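Local coordinates for protein serine-threonine phosphatase 2C (Toxoplasma gondii, PDB 2I44) that probably removes phosphate from phosphoserine and phosphothreonine of target proteins as a metal-dependent PP2C-family phosphatase, and binds calcium ions in this crystal, at residues Gly148-Gly153 / Val252-Gln257; Pro184-Arg189 / Tyr229-Gly234; Arg289-Ala294 / Ala315-Phe320. All coordinates share one frame; numbering follows the deposited sequence.

Interaction 1 (Gly148-Gly153 / Val252-Gln257); sequences GFVAVG and VRVTPQ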
loop_
_atom_site.group_PDB
_atom_site.type_symbol
_atom_site.label_atom_id
_atom_site.label_comp_id
_atom_site.label_asym_id
_atom_site.label_seq_id
_atom_site.Cartn_x
_atom_site.Cartn_y
_atom_site.Cartn_z
ATOM N N GLY A 148 -8.734 -17.947 2.241
ATOM C CA GLY A 148 -8.644 -17.689 3.668
ATOM C C GLY A 148 -7.383 -17.024 4.183
ATOM O O GLY A 148 -7.261 -16.790 5.383
ATOM N N PHE A 149 -6.444 -16.718 3.294
ATOM C CA PHE A 149 -5.208 -16.065 3.702
ATOM C C PHE A 149 -5.074 -14.701 3.052
ATOM O O PHE A 149 -5.498 -14.498 1.913
ATOM C CB PHE A 149 -3.995 -16.909 3.311
ATOM C CG PHE A 149 -3.816 -18.144 4.144
ATOM C CD1 PHE A 149 -3.359 -18.053 5.454
ATOM C CD2 PHE A 149 -4.123 -19.398 3.625
ATOM C CE1 PHE A 149 -3.210 -19.196 6.239
ATOM C CE2 PHE A 149 -3.980 -20.551 4.398
ATOM C CZ PHE A 149 -3.523 -20.451 5.710
ATOM N N VAL A 150 -4.493 -13.762 3.788
ATOM C CA VAL A 150 -4.262 -12.432 3.262
ATOM C C VAL A 150 -2.776 -12.154 3.385
ATOM O O VAL A 150 -2.231 -12.108 4.490
ATOM C CB VAL A 150 -5.048 -11.355 4.029
ATOM C CG1 VAL A 150 -4.696 -9.973 3.486
ATOM C CG2 VAL A 150 -6.531 -11.604 3.873
ATOM N N ALA A 151 -2.129 -12.004 2.235
ATOM C CA ALA A 151 -0.708 -11.717 2.182
ATOM C C ALA A 151 -0.542 -10.207 2.090
ATOM O O ALA A 151 -0.770 -9.615 1.033
ATOM C CB ALA A 151 -0.087 -12.393 0.963
ATOM N N VAL A 152 -0.156 -9.590 3.201
ATOM C CA VAL A 152 0.042 -8.152 3.251
ATOM C C VAL A 152 1.476 -7.770 2.890
ATOM O O VAL A 152 2.440 -8.356 3.391
ATOM C CB VAL A 152 -0.268 -7.582 4.666
ATOM C CG1 VAL A 152 0.043 -6.099 4.711
ATOM C CG2 VAL A 152 -1.724 -7.809 5.019
ATOM N N GLY A 153 1.604 -6.783 2.015
ATOM C CA GLY A 153 2.913 -6.305 1.624
ATOM C C GLY A 153 2.870 -4.791 1.597
ATOM O O GLY A 153 1.796 -4.207 1.415
ATOM N N VAL A 252 -1.649 -13.317 7.131
ATOM C CA VAL A 252 -2.579 -13.508 8.230
ATOM C C VAL A 252 -3.734 -14.407 7.805
ATOM O O VAL A 252 -4.199 -14.334 6.665
ATOM C CB VAL A 252 -3.137 -12.140 8.717
ATOM C CG1 VAL A 252 -3.511 -11.279 7.527
ATOM C CG2 VAL A 252 -4.355 -12.347 9.608
ATOM N N ARG A 253 -4.175 -15.275 8.712
ATOM C CA ARG A 253 -5.307 -16.153 8.427
ATOM C C ARG A 253 -6.579 -15.356 8.665
ATOM O O ARG A 253 -6.726 -14.722 9.710
ATOM C CB ARG A 253 -5.338 -17.350 9.373
ATOM C CG ARG A 253 -4.207 -18.334 9.242
ATOM C CD ARG A 253 -4.326 -19.391 10.341
ATOM N NE ARG A 253 -3.248 -20.377 10.279
ATOM C CZ ARG A 253 -3.238 -21.433 9.469
ATOM N NH1 ARG A 253 -4.256 -21.656 8.644
ATOM N NH2 ARG A 253 -2.202 -22.262 9.475
ATOM N N VAL A 254 -7.493 -15.368 7.705
ATOM C CA VAL A 254 -8.745 -14.659 7.891
ATOM C C VAL A 254 -9.625 -15.576 8.738
ATOM O O VAL A 254 -10.054 -16.632 8.276
ATOM C CB VAL A 254 -9.448 -14.392 6.555
ATOM C CG1 VAL A 254 -10.734 -13.616 6.793
ATOM C CG2 VAL A 254 -8.517 -13.625 5.618
ATOM N N THR A 255 -9.878 -15.190 9.984
ATOM C CA THR A 255 -10.706 -16.004 10.864
ATOM C C THR A 255 -12.143 -15.490 10.879
ATOM O O THR A 255 -12.430 -14.404 10.374
ATOM C CB THR A 255 -10.182 -15.971 12.306
ATOM O OG1 THR A 255 -10.490 -14.699 12.892
ATOM C CG2 THR A 255 -8.672 -16.193 12.324
ATOM N N PRO A 256 -13.067 -16.266 11.464
ATOM C CA PRO A 256 -14.470 -15.848 11.526
ATOM C C PRO A 256 -14.645 -14.484 12.197
ATOM O O PRO A 256 -15.598 -13.764 11.909
ATOM C CB PRO A 256 -15.127 -16.969 12.327
ATOM C CG PRO A 256 -14.329 -18.172 11.909
ATOM C CD PRO A 256 -12.907 -17.644 11.964
ATOM N N GLN A 257 -13.718 -14.140 13.087
ATOM C CA GLN A 257 -13.774 -12.870 13.809
ATOM C C GLN A 257 -13.258 -11.675 13.015
ATOM O O GLN A 257 -13.522 -10.525 13.380
ATOM C CB GLN A 257 -12.996 -12.970 15.127
ATOM C CG GLN A 257 -13.600 -13.927 16.145
ATOM C CD GLN A 257 -13.560 -15.376 15.692
ATOM O OE1 GLN A 257 -12.495 -15.921 15.394
ATOM N NE2 GLN A 257 -14.723 -16.008 15.645
#

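Interaction 2 (Pro184-Arg189 / Tyr229-Gly234); sequences PHEKLR and YSRAFG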
loop_
_atom_site.group_PDB
_atom_site.type_symbol
_atom_site.label_atom_id
_atom_site.label_comp_id
_atom_site.label_asym_id
_atom_site.label_seq_id
_atom_site.Cartn_x
_atom_site.Cartn_y
_atom_site.Cartn_z
ATOM N N PRO A 184 16.803 2.769 12.819
ATOM C CA PRO A 184 18.198 2.318 12.826
ATOM C C PRO A 184 18.699 1.537 11.612
ATOM O O PRO A 184 19.647 1.963 10.955
ATOM C CB PRO A 184 18.288 1.520 14.126
ATOM C CG PRO A 184 17.408 2.316 15.040
ATOM C CD PRO A 184 16.193 2.585 14.151
ATOM N N HIS A 185 18.084 0.404 11.297
ATOM C CA HIS A 185 18.565 -0.354 10.154
ATOM C C HIS A 185 18.300 0.303 8.796
ATOM O O HIS A 185 19.037 0.055 7.847
ATOM C CB HIS A 185 18.035 -1.792 10.204
ATOM C CG HIS A 185 18.704 -2.637 11.253
ATOM N ND1 HIS A 185 18.529 -4.002 11.336
ATOM C CD2 HIS A 185 19.527 -2.303 12.275
ATOM C CE1 HIS A 185 19.216 -4.471 12.364
ATOM N NE2 HIS A 185 19.830 -3.460 12.952
ATOM N N GLU A 186 17.269 1.144 8.692
ATOM C CA GLU A 186 17.012 1.838 7.423
ATOM C C GLU A 186 18.134 2.859 7.245
ATOM O O GLU A 186 18.756 2.958 6.181
ATOM C CB GLU A 186 15.666 2.570 7.449
ATOM C CG GLU A 186 14.460 1.634 7.525
ATOM C CD GLU A 186 14.345 0.744 6.309
ATOM O OE1 GLU A 186 13.960 1.234 5.226
ATOM O OE2 GLU A 186 14.657 -0.453 6.428
ATOM N N LYS A 187 18.387 3.609 8.309
ATOM C CA LYS A 187 19.420 4.627 8.317
ATOM C C LYS A 187 20.766 3.992 7.967
ATOM O O LYS A 187 21.552 4.544 7.194
ATOM C CB LYS A 187 19.478 5.269 9.703
ATOM C CG LYS A 187 20.384 6.474 9.819
ATOM C CD LYS A 187 20.200 7.120 11.186
ATOM C CE LYS A 187 21.071 8.348 11.351
ATOM N NZ LYS A 187 20.798 9.025 12.644
ATOM N N LEU A 188 21.026 2.829 8.547
ATOM C CA LEU A 188 22.274 2.130 8.281
ATOM C C LEU A 188 22.422 1.817 6.802
ATOM O O LEU A 188 23.489 2.011 6.223
ATOM C CB LEU A 188 22.341 0.838 9.089
ATOM C CG LEU A 188 23.271 0.949 10.293
ATOM C CD1 LEU A 188 23.084 -0.252 11.206
ATOM C CD2 LEU A 188 24.712 1.048 9.793
ATOM N N ARG A 189 21.347 1.341 6.184
ATOM C CA ARG A 189 21.409 1.002 4.767
ATOM C C ARG A 189 21.659 2.235 3.893
ATOM O O ARG A 189 22.439 2.189 2.929
ATOM C CB ARG A 189 20.119 0.295 4.318
ATOM C CG ARG A 189 20.164 -0.175 2.872
ATOM C CD ARG A 189 18.842 -0.763 2.398
ATOM N NE ARG A 189 17.784 0.242 2.337
ATOM C CZ ARG A 189 16.751 0.304 3.175
ATOM N NH1 ARG A 189 16.620 -0.584 4.147
ATOM N NH2 ARG A 189 15.847 1.262 3.045
ATOM N N TYR A 229 10.200 8.641 3.581
ATOM C CA TYR A 229 10.059 7.209 3.806
ATOM C C TYR A 229 11.234 6.555 3.076
ATOM O O TYR A 229 11.690 7.052 2.039
ATOM C CB TYR A 229 8.693 6.673 3.344
ATOM C CG TYR A 229 8.195 7.133 2.001
ATOM C CD1 TYR A 229 8.462 6.399 0.848
ATOM C CD2 TYR A 229 7.415 8.281 1.884
ATOM C CE1 TYR A 229 7.955 6.796 -0.390
ATOM C CE2 TYR A 229 6.908 8.685 0.653
ATOM C CZ TYR A 229 7.183 7.937 -0.478
ATOM O OH TYR A 229 6.679 8.314 -1.696
ATOM N N SER A 230 11.728 5.453 3.628
ATOM C CA SER A 230 12.906 4.769 3.091
ATOM C C SER A 230 12.740 3.600 2.114
ATOM O O SER A 230 13.734 3.000 1.685
ATOM C CB SER A 230 13.769 4.327 4.267
ATOM O OG SER A 230 12.945 3.825 5.296
ATOM N N ARG A 231 11.500 3.256 1.786
ATOM C CA ARG A 231 11.231 2.180 0.836
ATOM C C ARG A 231 10.087 2.646 -0.048
ATOM O O ARG A 231 9.155 3.296 0.430
ATOM C CB ARG A 231 10.868 0.878 1.565
ATOM C CG ARG A 231 11.945 0.415 2.536
ATOM C CD ARG A 231 11.783 -1.046 2.909
ATOM N NE ARG A 231 12.609 -1.414 4.055
ATOM C CZ ARG A 231 12.686 -2.644 4.555
ATOM N NH1 ARG A 231 11.990 -3.630 3.998
ATOM N NH2 ARG A 231 13.439 -2.881 5.626
ATOM N N ALA A 232 10.164 2.334 -1.335
ATOM C CA ALA A 232 9.130 2.771 -2.257
ATOM C C ALA A 232 9.329 2.302 -3.685
ATOM O O ALA A 232 10.384 1.768 -4.052
ATOM C CB ALA A 232 9.064 4.292 -2.245
ATOM N N PHE A 233 8.286 2.495 -4.484
ATOM C CA PHE A 233 8.343 2.176 -5.900
ATOM C C PHE A 233 8.893 3.452 -6.539
ATOM O O PHE A 233 8.587 4.552 -6.089
ATOM C CB PHE A 233 6.950 1.931 -6.470
ATOM C CG PHE A 233 6.422 0.549 -6.242
ATOM C CD1 PHE A 233 7.114 -0.560 -6.712
ATOM C CD2 PHE A 233 5.198 0.359 -5.608
ATOM C CE1 PHE A 233 6.600 -1.835 -6.561
ATOM C CE2 PHE A 233 4.668 -0.920 -5.450
ATOM C CZ PHE A 233 5.372 -2.021 -5.930
ATOM N N GLY A 234 9.703 3.316 -7.582
ATOM C CA GLY A 234 10.225 4.502 -8.235
ATOM C C GLY A 234 11.425 5.116 -7.540
ATOM O O GLY A 234 12.291 4.399 -7.049
#

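Interaction 3 (Arg289-Ala294 / Ala315-Phe320); sequences RNPAQA and AMTVFF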
loop_
_atom_site.group_PDB
_atom_site.type_symbol
_atom_site.label_atom_id
_atom_site.label_comp_id
_atom_site.label_asym_id
_atom_site.label_seq_id
_atom_site.Cartn_x
_atom_site.Cartn_y
_atom_site.Cartn_z
ATOM N N ARG A 289 -24.153 3.275 5.057
ATOM C CA ARG A 289 -23.419 4.356 4.393
ATOM C C ARG A 289 -22.123 3.851 3.760
ATOM O O ARG A 289 -21.634 2.783 4.105
ATOM C CB ARG A 289 -23.114 5.488 5.388
ATOM C CG ARG A 289 -24.352 6.289 5.774
ATOM C CD ARG A 289 -24.070 7.421 6.755
ATOM N NE ARG A 289 -23.709 6.937 8.086
ATOM C CZ ARG A 289 -22.465 6.888 8.554
ATOM N NH1 ARG A 289 -21.449 7.294 7.801
ATOM N NH2 ARG A 289 -22.234 6.438 9.780
ATOM N N ASN A 290 -21.580 4.614 2.819
ATOM C CA ASN A 290 -20.334 4.241 2.147
ATOM C C ASN A 290 -19.175 4.333 3.152
ATOM O O ASN A 290 -18.706 5.419 3.472
ATOM C CB ASN A 290 -20.076 5.190 0.982
ATOM C CG ASN A 290 -18.924 4.746 0.117
ATOM O OD1 ASN A 290 -17.929 4.215 0.611
ATOM N ND2 ASN A 290 -19.043 4.977 -1.187
ATOM N N PRO A 291 -18.684 3.186 3.641
ATOM C CA PRO A 291 -17.586 3.152 4.615
ATOM C C PRO A 291 -16.340 3.935 4.207
ATOM O O PRO A 291 -15.781 4.684 5.002
ATOM C CB PRO A 291 -17.300 1.658 4.763
ATOM C CG PRO A 291 -18.617 1.019 4.413
ATOM C CD PRO A 291 -19.037 1.823 3.218
ATOM N N ALA A 292 -15.907 3.748 2.966
ATOM C CA ALA A 292 -14.720 4.430 2.463
ATOM C C ALA A 292 -14.962 5.929 2.344
ATOM O O ALA A 292 -14.075 6.734 2.621
ATOM C CB ALA A 292 -14.311 3.853 1.104
ATOM N N GLN A 293 -16.164 6.308 1.928
ATOM C CA GLN A 293 -16.468 7.722 1.799
ATOM C C GLN A 293 -16.555 8.333 3.188
ATOM O O GLN A 293 -16.135 9.471 3.407
ATOM C CB GLN A 293 -17.786 7.923 1.055
ATOM C CG GLN A 293 -18.144 9.381 0.831
ATOM C CD GLN A 293 -19.530 9.539 0.249
ATOM O OE1 GLN A 293 -20.507 9.056 0.817
ATOM N NE2 GLN A 293 -19.624 10.216 -0.885
ATOM N N ALA A 294 -17.101 7.571 4.128
ATOM C CA ALA A 294 -17.230 8.051 5.497
ATOM C C ALA A 294 -15.839 8.371 6.045
ATOM O O ALA A 294 -15.634 9.416 6.657
ATOM C CB ALA A 294 -17.917 7.001 6.363
ATOM N N ALA A 315 -9.131 5.879 0.742
ATOM C CA ALA A 315 -9.477 4.795 1.644
ATOM C C ALA A 315 -10.183 3.678 0.878
ATOM O O ALA A 315 -11.042 3.929 0.038
ATOM C CB ALA A 315 -10.369 5.311 2.768
HETATM N N MSE A 316 -9.785 2.445 1.159
HETATM C CA MSE A 316 -10.371 1.273 0.531
HETATM C C MSE A 316 -10.775 0.389 1.702
HETATM O O MSE A 316 -9.926 -0.022 2.490
HETATM C CB MSE A 316 -9.328 0.557 -0.345
HETATM C CG MSE A 316 -9.848 -0.674 -1.096
HETATM SE SE MSE A 316 -8.468 -1.584 -2.147
HETATM C CE MSE A 316 -8.501 -0.448 -3.706
ATOM N N THR A 317 -12.072 0.124 1.832
ATOM C CA THR A 317 -12.583 -0.704 2.916
ATOM C C THR A 317 -13.009 -2.084 2.426
ATOM O O THR A 317 -13.692 -2.211 1.415
ATOM C CB THR A 317 -13.788 -0.024 3.612
ATOM O OG1 THR A 317 -14.739 0.410 2.629
ATOM C CG2 THR A 317 -13.325 1.178 4.424
ATOM N N VAL A 318 -12.598 -3.117 3.153
ATOM C CA VAL A 318 -12.929 -4.489 2.794
ATOM C C VAL A 318 -13.546 -5.199 3.999
ATOM O O VAL A 318 -12.909 -5.340 5.038
ATOM C CB VAL A 318 -11.665 -5.265 2.346
ATOM C CG1 VAL A 318 -12.038 -6.680 1.930
ATOM C CG2 VAL A 318 -10.977 -4.526 1.200
ATOM N N PHE A 319 -14.791 -5.637 3.858
ATOM C CA PHE A 319 -15.473 -6.332 4.946
ATOM C C PHE A 319 -15.575 -7.811 4.598
ATOM O O PHE A 319 -16.215 -8.185 3.616
ATOM C CB PHE A 319 -16.873 -5.744 5.163
ATOM C CG PHE A 319 -16.865 -4.323 5.663
ATOM C CD1 PHE A 319 -16.887 -4.049 7.028
ATOM C CD2 PHE A 319 -16.814 -3.259 4.766
ATOM C CE1 PHE A 319 -16.857 -2.739 7.494
ATOM C CE2 PHE A 319 -16.784 -1.940 5.221
ATOM C CZ PHE A 319 -16.805 -1.679 6.586
ATOM N N PHE A 320 -14.930 -8.643 5.405
ATOM C CA PHE A 320 -14.930 -10.076 5.187
ATOM C C PHE A 320 -16.308 -10.679 5.444
ATOM O O PHE A 320 -17.136 -10.094 6.139
ATOM C CB PHE A 320 -13.893 -10.726 6.103
ATOM C CG PHE A 320 -12.497 -10.205 5.899
ATOM C CD1 PHE A 320 -11.808 -10.464 4.714
ATOM C CD2 PHE A 320 -11.877 -9.439 6.882
ATOM C CE1 PHE A 320 -10.521 -9.967 4.510
ATOM C CE2 PHE A 320 -10.587 -8.935 6.689
ATOM C CZ PHE A 320 -9.908 -9.201 5.497
#

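Interaction 1 (Gly148-Gly153 / Val252-Gln257)
Phe149 and Arg253 run side by side off the same face of an antiparallel pair of strands, and the arginine meets the ring at two places, CG and the guanidinium. Its CG sits 3.3 Å from Phe149 CE1; the chain is extended from CG to NE, and the turn at chi4 (-82°) brings NH1 back to 3.3 Å from Phe149 CZ. Ring and guanidinium planes stand 54° apart; CE1 lies over one face of the guanidinium, offset toward its rim. Beyond the ring is helix 98-130, whose Leu105, Pro106 and Leu109 touch Phe149 and whose Asp102 forms a weak, long ion pair with Arg253 NH1.

The other face belongs to valines. Val150 CB meets Val252 CG1 at 3.8 Å, while Val150 CG2 and Val254 CG2 press together at 3.3 Å, tighter than normal contact. Underneath, Val150 and Val252 form a hydrogen-bonded pair, Val150 N to Val252 O at 2.9 Å and Val252 N to Val150 O at 3.0 Å. Val254 N extends the ladder to Gly148 O at 2.7 Å, with 172° at the hydrogen.

Polar bonding between the segments is thus left to the backbone, and the side chains add apolar contact, even the arginine offering its aliphatic CG and one guanidinium face to the buried ring.

Interaction 2 (Pro184-Arg189 / Tyr229-Gly234)
A salt-bridge network built on one buried carboxylate, that of Glu186, ties helix 184-192 to the irregular chain just ahead of strand 233-234. Arg231 comes from that chain and takes the carboxylate side-on: NH2 lies 2.8 Å from Glu186 OE2 and NE 3.2 Å from Glu186 OE1, both oxygens being met on the syn side but about 30° out of the carboxylate plane. Arg189, one helical turn on from the glutamate, grips it end-on instead, with NH2 2.9 Å from OE1 and NH1 3.0 Å from OE2 of Glu186. These bonds arrive from well above the carboxylate plane, and at OE2 the two arginines use opposite faces.

In the PP2C fold this places the network beside the sheet that strand 233-234 joins, in the long excursion between strands 169-174 and 248-253, away from the calcium ions. Ser230 OG adds a fifth bond, donating to the anti lone pair of Glu186 OE1 at 2.8 Å. Three donors therefore hold OE1 and two hold OE2, which fixes the rotation of the carboxylate and would be expected to keep it ionised. The bend of Arg189 at chi3 (66°) turns its guanidinium back onto the glutamate, while NE bonds to the carbonyl of Gly242. The two guanidinium planes are nearly perpendicular, 86° apart, and Arg231 NH1 reaches on to the carbonyl of Gln246.

Interaction 3 (Arg289-Ala294 / Ala315-Phe320)
The ring of Phe319 meets Pro291 at its rim: Pro291 CB lies in the ring plane at the edge, 3.7 Å from Phe319 CE2, and Pro291 CG reaches the same CE2 at 3.6 Å from an oblique direction. Phe319 CZ is also within contact distance of Pro291 CB, so the proline spans the CE2-CZ side of the ring and does not stack on it. With CG anti to the carbonyl carbon (chi1 -66°), the phenylalanine is carried out from its strand toward helix 291-305, and Arg285 of helix 274-286 touches it as well.

Two residues earlier on the strand, Thr317 reaches the same proline. Its OG1 lies 3.6 Å from Pro291 CB and 3.8 Å from Ala292 CB, with CG2 close to the proline as well. Ala292 CB also rests against the strand backbone, 3.4 Å from Ala315 O. Ala292 CA and Ala315 CA are 5.3 Å apart, an approach consistent with two such small side chains. No hydrogen bond crosses between the segments; what joins them is the van der Waals fit of alternate strand residues, Ala315, Thr317 and Phe319, against the first turn of the helix.

That turn is closed by Asn290 at the N-cap, whose OD1 accepts from Gln293 N at 3.0 Å. The amide approaches from above the side-chain carbonyl plane, 66° out of it. On the strand, Ala315 and Thr317 go on to touch Leu295, a turn further along the helix. The whole is a buried helix-on-sheet contact of the PP2C fold, an alpha-beta sandwich in which helices cover the outer faces of two central antiparallel sheets; here a capped helix N-terminus packs on the outer face of strand 313-320.

Overall arrangement
The three contacts sample both central sheets and the layers around them. Interaction 1 pairs strands 149-155 and 248-253 of one sheet; interaction 2 reaches that sheet through strand 233-234, about 27 Å away centre to centre and without touching. Along the chain, interaction 2 falls between the two halves of interaction 1, and interaction 3 follows both. Interaction 3 belongs to the other sheet, through strand 313-320, and lies about 30 Å from interaction 2, centre to centre, across the middle of the molecule. Interactions 1 and 3 touch where Val254 CG1 packs on Phe320 CD1 at 3.9 Å. Together they tie strands and helices into the two-sheet sandwich, interactions 1 and 2 lying away from the calcium sites.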